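Local coordinates for putative MCP-type signal transduction protein (Campylobacter jejuni subsp. jejuni serotype O:2, PDB 4WY9) that probably senses chemotactic signals in the periplasm through a tandem-PAS domain, as the periplasmic part of a methyl-accepting chemoreceptor, Tlp1, at residues Ala36-Ile41 / Ile183-Asp188; Phe78-Leu83 / Asn167-Ile172; Lys232-Asn237 / Ile258-Asp263. One frame throughout, in Å; residues are numbered along the deposited sequence.

Contact 1. Residues Ala36-Ile41 / Ile183-Asp188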
loop_
_atom_site.group_PDB
_atom_site.type_symbol
_atom_site.label_atom_id
_atom_site.label_comp_id
_atom_site.label_asym_id
_atom_site.label_seq_id
_atom_site.Cartn_x
_atom_site.Cartn_y
_atom_site.Cartn_z
ATOM N N ALA A 36 -5.476 -11.130 1.024
ATOM C CA ALA A 36 -6.141 -12.415 0.882
ATOM C C ALA A 36 -6.201 -12.840 -0.590
ATOM O O ALA A 36 -6.034 -14.020 -0.918
ATOM C CB ALA A 36 -7.512 -12.380 1.500
ATOM N N LEU A 37 -6.449 -11.884 -1.485
ATOM C CA LEU A 37 -6.486 -12.221 -2.904
ATOM C C LEU A 37 -5.078 -12.629 -3.360
ATOM O O LEU A 37 -4.894 -13.569 -4.116
ATOM C CB LEU A 37 -7.039 -11.081 -3.750
ATOM C CG LEU A 37 -8.501 -10.728 -3.585
ATOM C CD1 LEU A 37 -8.875 -9.708 -4.631
ATOM C CD2 LEU A 37 -9.350 -11.956 -3.712
ATOM N N ASN A 38 -4.063 -11.866 -2.955
ATOM C CA ASN A 38 -2.703 -12.167 -3.393
ATOM C C ASN A 38 -2.310 -13.542 -2.931
ATOM O O ASN A 38 -1.638 -14.281 -3.652
ATOM C CB ASN A 38 -1.754 -11.115 -2.846
ATOM C CG ASN A 38 -0.510 -10.895 -3.660
ATOM O OD1 ASN A 38 -0.285 -11.474 -4.664
ATOM N ND2 ASN A 38 0.306 -10.045 -3.137
ATOM N N LYS A 39 -2.651 -13.889 -1.693
ATOM C CA LYS A 39 -2.331 -15.216 -1.156
ATOM C C LYS A 39 -3.025 -16.309 -1.935
ATOM O O LYS A 39 -2.454 -17.369 -2.181
ATOM C CB LYS A 39 -2.708 -15.333 0.332
ATOM C CG LYS A 39 -1.745 -14.659 1.280
ATOM C CD LYS A 39 -2.248 -14.806 2.719
ATOM C CE LYS A 39 -1.185 -14.418 3.694
ATOM N NZ LYS A 39 -0.027 -15.381 3.752
ATOM N N SER A 40 -4.256 -16.047 -2.341
ATOM C CA SER A 40 -5.020 -17.046 -3.106
ATOM C C SER A 40 -4.271 -17.335 -4.405
ATOM O O SER A 40 -4.008 -18.508 -4.741
ATOM C CB SER A 40 -6.444 -16.545 -3.388
ATOM O OG SER A 40 -7.165 -17.481 -4.171
ATOM N N ILE A 41 -3.919 -16.301 -5.141
ATOM C CA ILE A 41 -3.313 -16.479 -6.459
ATOM C C ILE A 41 -1.899 -17.050 -6.314
ATOM O O ILE A 41 -1.485 -17.905 -7.089
ATOM C CB ILE A 41 -3.336 -15.207 -7.315
ATOM C CG1 ILE A 41 -2.653 -15.443 -8.651
ATOM C CG2 ILE A 41 -2.721 -14.082 -6.623
ATOM C CD1 ILE A 41 -3.133 -14.541 -9.737
ATOM N N ILE A 183 4.147 -12.616 -7.636
ATOM C CA ILE A 183 2.807 -12.116 -7.937
ATOM C C ILE A 183 2.514 -10.990 -6.946
ATOM O O ILE A 183 2.660 -11.167 -5.726
ATOM C CB ILE A 183 1.740 -13.239 -7.898
ATOM C CG1 ILE A 183 0.361 -12.733 -8.294
ATOM C CG2 ILE A 183 1.700 -13.936 -6.526
ATOM C CD1 ILE A 183 0.182 -12.467 -9.742
ATOM N N GLY A 184 2.155 -9.826 -7.444
ATOM C CA GLY A 184 1.924 -8.699 -6.584
ATOM C C GLY A 184 0.815 -7.790 -7.033
ATOM O O GLY A 184 0.252 -7.947 -8.125
ATOM N N MET A 185 0.522 -6.815 -6.185
ATOM C CA MET A 185 -0.519 -5.854 -6.400
ATOM C C MET A 185 -0.064 -4.453 -5.998
ATOM O O MET A 185 0.744 -4.324 -5.064
ATOM C CB MET A 185 -1.767 -6.190 -5.588
ATOM C CG MET A 185 -2.303 -7.567 -5.814
ATOM S SD MET A 185 -3.357 -7.950 -4.417
ATOM C CE MET A 185 -4.023 -9.495 -4.838
ATOM N N THR A 186 -0.620 -3.452 -6.650
ATOM C CA THR A 186 -0.362 -2.063 -6.342
ATOM C C THR A 186 -1.630 -1.383 -5.915
ATOM O O THR A 186 -2.612 -1.422 -6.653
ATOM C CB THR A 186 0.240 -1.291 -7.541
ATOM O OG1 THR A 186 1.375 -1.971 -8.037
ATOM C CG2 THR A 186 0.608 0.105 -7.149
ATOM N N LEU A 187 -1.598 -0.722 -4.750
ATOM C CA LEU A 187 -2.665 0.145 -4.287
ATOM C C LEU A 187 -2.272 1.588 -4.547
ATOM O O LEU A 187 -1.196 2.020 -4.131
ATOM C CB LEU A 187 -2.930 -0.071 -2.804
ATOM C CG LEU A 187 -3.893 0.871 -2.085
ATOM C CD1 LEU A 187 -5.282 0.780 -2.630
ATOM C CD2 LEU A 187 -3.875 0.560 -0.585
ATOM N N ASP A 188 -3.122 2.308 -5.268
ATOM C CA ASP A 188 -2.977 3.742 -5.469
ATOM C C ASP A 188 -3.605 4.465 -4.285
ATOM O O ASP A 188 -4.798 4.330 -4.035
ATOM C CB ASP A 188 -3.629 4.150 -6.785
ATOM C CG ASP A 188 -3.503 5.624 -7.120
ATOM O OD1 ASP A 188 -3.228 6.464 -6.238
ATOM O OD2 ASP A 188 -3.726 5.959 -8.301
#

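Contact 2. Residues Phe78-Leu83 / Asn167-Ile172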
loop_
_atom_site.group_PDB
_atom_site.type_symbol
_atom_site.label_atom_id
_atom_site.label_comp_id
_atom_site.label_asym_id
_atom_site.label_seq_id
_atom_site.Cartn_x
_atom_site.Cartn_y
_atom_site.Cartn_z
ATOM N N PHE A 78 -3.422 -2.161 -9.792
ATOM C CA PHE A 78 -2.662 -2.973 -10.711
ATOM C C PHE A 78 -2.333 -4.319 -10.108
ATOM O O PHE A 78 -2.185 -4.466 -8.890
ATOM C CB PHE A 78 -1.358 -2.254 -11.103
ATOM C CG PHE A 78 -1.573 -0.907 -11.731
ATOM C CD1 PHE A 78 -1.749 -0.776 -13.117
ATOM C CD2 PHE A 78 -1.672 0.256 -10.945
ATOM C CE1 PHE A 78 -1.980 0.455 -13.680
ATOM C CE2 PHE A 78 -1.869 1.491 -11.537
ATOM C CZ PHE A 78 -2.019 1.589 -12.897
ATOM N N THR A 79 -2.161 -5.303 -10.987
ATOM C CA THR A 79 -1.766 -6.644 -10.607
ATOM C C THR A 79 -0.639 -7.052 -11.536
ATOM O O THR A 79 -0.661 -6.711 -12.717
ATOM C CB THR A 79 -2.969 -7.631 -10.709
ATOM O OG1 THR A 79 -3.954 -7.298 -9.671
ATOM C CG2 THR A 79 -2.525 -9.067 -10.586
ATOM N N TYR A 80 0.362 -7.728 -11.010
ATOM C CA TYR A 80 1.491 -8.154 -11.858
ATOM C C TYR A 80 2.030 -9.503 -11.504
ATOM O O TYR A 80 2.108 -9.879 -10.328
ATOM C CB TYR A 80 2.623 -7.118 -11.827
ATOM C CG TYR A 80 2.969 -6.614 -10.445
ATOM C CD1 TYR A 80 3.897 -7.286 -9.634
ATOM C CD2 TYR A 80 2.367 -5.473 -9.930
ATOM C CE1 TYR A 80 4.208 -6.807 -8.393
ATOM C CE2 TYR A 80 2.669 -5.006 -8.658
ATOM C CZ TYR A 80 3.588 -5.681 -7.900
ATOM O OH TYR A 80 3.910 -5.212 -6.619
ATOM N N LEU A 81 2.433 -10.242 -12.540
ATOM C CA LEU A 81 3.189 -11.466 -12.420
ATOM C C LEU A 81 4.512 -11.278 -13.113
ATOM O O LEU A 81 4.565 -11.098 -14.335
ATOM C CB LEU A 81 2.450 -12.668 -12.999
ATOM C CG LEU A 81 3.233 -13.982 -12.912
ATOM C CD1 LEU A 81 3.492 -14.407 -11.486
ATOM C CD2 LEU A 81 2.503 -15.092 -13.646
ATOM N N TYR A 82 5.596 -11.323 -12.344
ATOM C CA TYR A 82 6.960 -11.246 -12.856
ATOM C C TYR A 82 7.520 -12.665 -12.822
ATOM O O TYR A 82 7.518 -13.296 -11.774
ATOM C CB TYR A 82 7.774 -10.280 -11.998
ATOM C CG TYR A 82 9.267 -10.254 -12.229
ATOM C CD1 TYR A 82 9.825 -10.406 -13.491
ATOM C CD2 TYR A 82 10.128 -10.048 -11.165
ATOM C CE1 TYR A 82 11.201 -10.376 -13.672
ATOM C CE2 TYR A 82 11.482 -10.013 -11.330
ATOM C CZ TYR A 82 12.029 -10.188 -12.576
ATOM O OH TYR A 82 13.397 -10.137 -12.720
ATOM N N LEU A 83 7.963 -13.190 -13.961
ATOM C CA LEU A 83 8.626 -14.485 -14.002
ATOM C C LEU A 83 10.091 -14.302 -14.369
ATOM O O LEU A 83 10.394 -13.640 -15.364
ATOM C CB LEU A 83 7.961 -15.417 -14.999
ATOM C CG LEU A 83 6.499 -15.783 -14.689
ATOM C CD1 LEU A 83 5.939 -16.681 -15.761
ATOM C CD2 LEU A 83 6.351 -16.451 -13.359
ATOM N N ASN A 167 3.020 -1.363 -2.562
ATOM C CA ASN A 167 3.008 -2.655 -3.200
ATOM C C ASN A 167 2.959 -3.789 -2.202
ATOM O O ASN A 167 3.559 -3.719 -1.135
ATOM C CB ASN A 167 4.214 -2.808 -4.109
ATOM C CG ASN A 167 4.114 -1.936 -5.320
ATOM O OD1 ASN A 167 3.538 -2.348 -6.334
ATOM N ND2 ASN A 167 4.593 -0.719 -5.209
ATOM N N VAL A 168 2.265 -4.853 -2.597
ATOM C CA VAL A 168 2.084 -6.054 -1.816
ATOM C C VAL A 168 2.466 -7.196 -2.738
ATOM O O VAL A 168 1.956 -7.229 -3.857
ATOM C CB VAL A 168 0.650 -6.205 -1.329
ATOM C CG1 VAL A 168 0.446 -7.471 -0.578
ATOM C CG2 VAL A 168 0.265 -4.979 -0.412
ATOM N N ALA A 169 3.342 -8.091 -2.310
ATOM C CA ALA A 169 3.838 -9.135 -3.209
ATOM C C ALA A 169 4.227 -10.406 -2.496
ATOM O O ALA A 169 4.598 -10.397 -1.311
ATOM C CB ALA A 169 5.028 -8.594 -4.013
ATOM N N ILE A 170 4.134 -11.520 -3.220
ATOM C CA ILE A 170 4.418 -12.851 -2.686
ATOM C C ILE A 170 5.201 -13.652 -3.724
ATOM O O ILE A 170 4.886 -13.589 -4.925
ATOM C CB ILE A 170 3.113 -13.588 -2.320
ATOM C CG1 ILE A 170 2.283 -12.769 -1.331
ATOM C CG2 ILE A 170 3.362 -14.970 -1.772
ATOM C CD1 ILE A 170 0.950 -13.391 -0.999
ATOM N N PRO A 171 6.224 -14.416 -3.297
ATOM C CA PRO A 171 6.961 -15.311 -4.226
ATOM C C PRO A 171 6.114 -16.448 -4.742
ATOM O O PRO A 171 5.180 -16.888 -4.067
ATOM C CB PRO A 171 8.090 -15.857 -3.366
ATOM C CG PRO A 171 7.566 -15.766 -1.966
ATOM C CD PRO A 171 6.777 -14.479 -1.947
ATOM N N ILE A 172 6.469 -16.901 -5.944
ATOM C CA ILE A 172 6.021 -18.144 -6.584
ATOM C C ILE A 172 7.187 -19.110 -6.584
ATOM O O ILE A 172 8.318 -18.693 -6.823
ATOM C CB ILE A 172 5.517 -17.880 -8.023
ATOM C CG1 ILE A 172 4.458 -16.774 -8.035
ATOM C CG2 ILE A 172 4.968 -19.166 -8.632
ATOM C CD1 ILE A 172 3.263 -17.083 -7.171
#

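Contact 3. Residues Lys232-Asn237 / Ile258-Asp263. With ACT (acetate ion), chain B.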
loop_
_atom_site.group_PDB
_atom_site.type_symbol
_atom_site.label_atom_id
_atom_site.label_comp_id
_atom_site.label_asym_id
_atom_site.label_seq_id
_atom_site.Cartn_x
_atom_site.Cartn_y
_atom_site.Cartn_z
ATOM N N LYS A 232 8.855 13.121 10.303
ATOM C CA LYS A 232 9.863 13.515 11.297
ATOM C C LYS A 232 10.890 14.488 10.726
ATOM O O LYS A 232 11.449 15.292 11.451
ATOM C CB LYS A 232 10.539 12.283 11.890
ATOM C CG LYS A 232 9.551 11.307 12.485
ATOM C CD LYS A 232 10.208 10.141 13.201
ATOM C CE LYS A 232 10.900 9.216 12.201
ATOM N NZ LYS A 232 11.114 7.876 12.851
ATOM N N ASP A 233 11.156 14.386 9.429
ATOM C CA ASP A 233 12.100 15.276 8.776
ATOM C C ASP A 233 11.539 16.662 8.534
ATOM O O ASP A 233 12.262 17.662 8.579
ATOM C CB ASP A 233 12.558 14.694 7.440
ATOM C CG ASP A 233 13.347 13.429 7.573
ATOM O OD1 ASP A 233 14.017 13.230 8.607
ATOM O OD2 ASP A 233 13.309 12.618 6.613
ATOM N N ILE A 234 10.253 16.718 8.167
ATOM C CA ILE A 234 9.644 17.978 7.786
ATOM C C ILE A 234 9.023 18.714 8.951
ATOM O O ILE A 234 8.724 19.897 8.848
ATOM C CB ILE A 234 8.652 17.786 6.628
ATOM C CG1 ILE A 234 7.514 16.917 7.042
ATOM C CG2 ILE A 234 9.371 17.171 5.391
ATOM C CD1 ILE A 234 6.273 17.664 7.259
ATOM N N ASN A 235 8.872 18.018 10.076
ATOM C CA ASN A 235 8.287 18.631 11.279
ATOM C C ASN A 235 9.093 18.206 12.515
ATOM O O ASN A 235 8.631 17.432 13.333
ATOM C CB ASN A 235 6.812 18.271 11.442
ATOM C CG ASN A 235 6.163 19.043 12.557
ATOM O OD1 ASN A 235 6.514 20.199 12.804
ATOM N ND2 ASN A 235 5.200 18.412 13.242
ATOM N N PRO A 236 10.321 18.729 12.659
ATOM C CA PRO A 236 11.216 18.226 13.697
ATOM C C PRO A 236 11.024 18.842 15.084
ATOM O O PRO A 236 11.724 18.470 16.029
ATOM C CB PRO A 236 12.596 18.590 13.139
ATOM C CG PRO A 236 12.334 19.876 12.408
ATOM C CD PRO A 236 11.011 19.634 11.716
ATOM N N ASN A 237 10.069 19.739 15.242
ATOM C CA ASN A 237 9.982 20.470 16.496
ATOM C C ASN A 237 9.737 19.564 17.700
ATOM O O ASN A 237 9.108 18.513 17.584
ATOM C CB ASN A 237 8.960 21.575 16.396
ATOM C CG ASN A 237 7.592 21.109 16.668
ATOM O OD1 ASN A 237 7.147 21.126 17.829
ATOM N ND2 ASN A 237 6.863 20.750 15.647
ATOM N N ILE A 258 2.407 19.826 17.899
ATOM C CA ILE A 258 2.603 21.008 17.087
ATOM C C ILE A 258 2.842 20.564 15.651
ATOM O O ILE A 258 3.851 19.921 15.368
ATOM C CB ILE A 258 3.759 21.884 17.580
ATOM C CG1 ILE A 258 3.475 22.350 19.011
ATOM C CG2 ILE A 258 3.963 23.047 16.635
ATOM C CD1 ILE A 258 4.567 23.198 19.581
ATOM N N ALA A 259 1.894 20.887 14.779
ATOM C CA ALA A 259 1.893 20.376 13.411
ATOM C C ALA A 259 2.903 21.093 12.531
ATOM O O ALA A 259 3.449 22.118 12.911
ATOM C CB ALA A 259 0.515 20.503 12.813
ATOM N N SER A 260 3.151 20.533 11.346
ATOM C CA SER A 260 4.139 21.075 10.437
ATOM C C SER A 260 3.762 22.470 9.945
ATOM O O SER A 260 4.634 23.232 9.514
ATOM C CB SER A 260 4.319 20.135 9.227
ATOM O OG SER A 260 3.127 20.035 8.486
ATOM N N ASP A 261 2.469 22.786 9.933
ATOM C CA ASP A 261 2.003 24.141 9.552
ATOM C C ASP A 261 2.061 25.114 10.742
ATOM O O ASP A 261 1.582 26.238 10.620
ATOM C CB ASP A 261 0.548 24.100 8.998
ATOM C CG ASP A 261 -0.457 23.417 9.924
ATOM O OD1 ASP A 261 -0.233 23.375 11.137
ATOM O OD2 ASP A 261 -1.573 22.953 9.397
ATOM N N GLY A 262 2.587 24.662 11.897
ATOM C CA GLY A 262 2.726 25.489 13.074
ATOM C C GLY A 262 1.584 25.431 14.065
ATOM O O GLY A 262 1.697 26.015 15.161
ATOM N N ASP A 263 0.499 24.776 13.709
ATOM C CA ASP A 263 -0.680 24.786 14.545
ATOM C C ASP A 263 -0.505 23.917 15.791
ATOM O O ASP A 263 -0.309 22.697 15.708
ATOM C CB ASP A 263 -1.918 24.280 13.795
ATOM C CG ASP A 263 -2.462 25.266 12.775
ATOM O OD1 ASP A 263 -2.043 26.435 12.753
ATOM O OD2 ASP A 263 -3.373 24.877 12.023
HETATM C C ACT B . 1.532 17.405 10.166
HETATM O O ACT B . 1.564 18.063 9.086
HETATM O OXT ACT B . 2.163 17.870 11.158
HETATM C CH3 ACT B . 0.816 16.103 10.250
#

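Contact 1. Residues Ala36-Ile41 / Ile183-Asp188
N38 reaches from the helix across to I183, G184 and M185, and its side chain is the one to follow. Its CB sits against the end of M185, 3.4 Å from CE and 3.9 Å from SD; the two side chains run past each other in opposite directions. With CG swung away from the backbone N (chi1 -153°), the amide leaves the helix and lies over the strand backbone. CG comes to 3.8 Å from I183 O. OD1 lies 3.1 Å from the same I183 O, with no bond between these two acceptors; the approach is if anything electrostatically unfavourable, and I183 O is already taken by the backbone N of I170 on the next strand. N38 ND2 lies 4.0 Å from G184 CA and near V168 O of the neighbouring strand, in packing contact.

Apolar contacts flank the amide. M185 CE also meets L37 CB at 3.6 Å, while one turn further along the helix I41 CG2 packs on I183 CG1 at 3.8 Å. I41 and M185 continue onto F70 of helix 59-70, so a second helix closes this layer. The axes of 36-41 and 183-188 run nearly antiparallel, at 159°. Such a long N-terminal helix laid along one face of an antiparallel sheet is characteristic of PDC (Cache) sensor domains, PAS-like folds found in chemoreceptors.

Contact 2. Residues Phe78-Leu83 / Asn167-Ile172
Y80 takes a chi1 of 46°, which places CG between its backbone N and carbonyl carbon and sends the ring across to N167; N167 answers with CG beside its own backbone N (chi1 -70°), lifting the amide to meet the phenol. The two side chains cross at about a right angle, with ring and amide planes 54° apart. Y80 OH donates to N167 OD1 at 2.9 Å. OD1 lies at the edge of the ring, near its plane and 3.6 Å from Y80 CE2, whereas the hydroxyl approaches from somewhat outside the carbonyl plane. N167 CB is 3.5 Å from Y80 OH, and the hydroxyl also passes 4.4 Å from A169 CB.

The two strands are not neighbours: 179-188 runs between them, antiparallel to each, so they point roughly the same way, with the axes of the two segments 8.9 Å apart. The contact therefore has to be made by side chains reaching over the middle strand. On the opposite face, toward the helices, L81 CD1 meets I172 CG1 at 4.3 Å, a loose apolar touch supplemented by I183 of the middle strand, which packs on both residues.

T186, also on the middle strand, hydrogen-bonds to N167 OD1 through OG1. One buried amide oxygen thus collects two hydroxyls, from Y80 and T186, which satisfies polar groups of three adjacent strands of the sheet and should restrict rotation of both the phenol and the amide.

Contact 3. Residues Lys232-Asn237 / Ile258-Asp263
A single backbone oxygen, I258 O, is gripped by two asparagine side chains, N235 and N237, which are also bonded to each other. The acceptor closes strand 253-258, an edge strand of the five-stranded PAS-type sheet, and opens the hairpin loop to strand 264-274; the asparagines follow the end of helix 231-234. N235 ND2 donates at 2.9 Å, almost straight at 175° and onto a lone pair in the carbonyl plane. N237 ND2 comes from above that plane at 3.1 Å. Its second hydrogen goes to N235 OD1 at 2.9 Å in a bent bond (134°) that arrives from above the N235 carbonyl plane. Both acceptors lie in the plane of the N237 amide, which fixes that amide's rotation. N237 OD1 rests against I258 CB, 3.5 Å away.

The loop is a type I turn from A259 to G262, tied further by an Asx turn in which D261 OD1 accepts from D263 N. Beside it I234 CD1 touches S260 CB at 3.7 Å. An acetate, probably from the crystallisation liquor, sits by the turn and is also held by Y257 and H221: S260 N gives a hydrogen bond to acetate OXT at 2.8 Å, and S260 OG bonds acetate O at 2.6 Å.

Contacts 1 and 2 belong to the same PDC module and touch: strand 179-188 supplies one half of contact 1 and runs between the strands of contact 2. M185 N probably bonds V168 O where they meet. Both are buried, but contact 1 joins helix to sheet by apolar packing around one asparagine amide, with no hydrogen bond between its segments, whereas contact 2 adds a shared hydroxyl-amide site on one face of the sheet. Contact 3 lies at the edge of the second sheet, in the loops beside it, its centre about 35 Å from that of contact 1 and only partly buried. There, loop joins helix end through amide-to-carbonyl bonds, and an acetate is bound beside the turn.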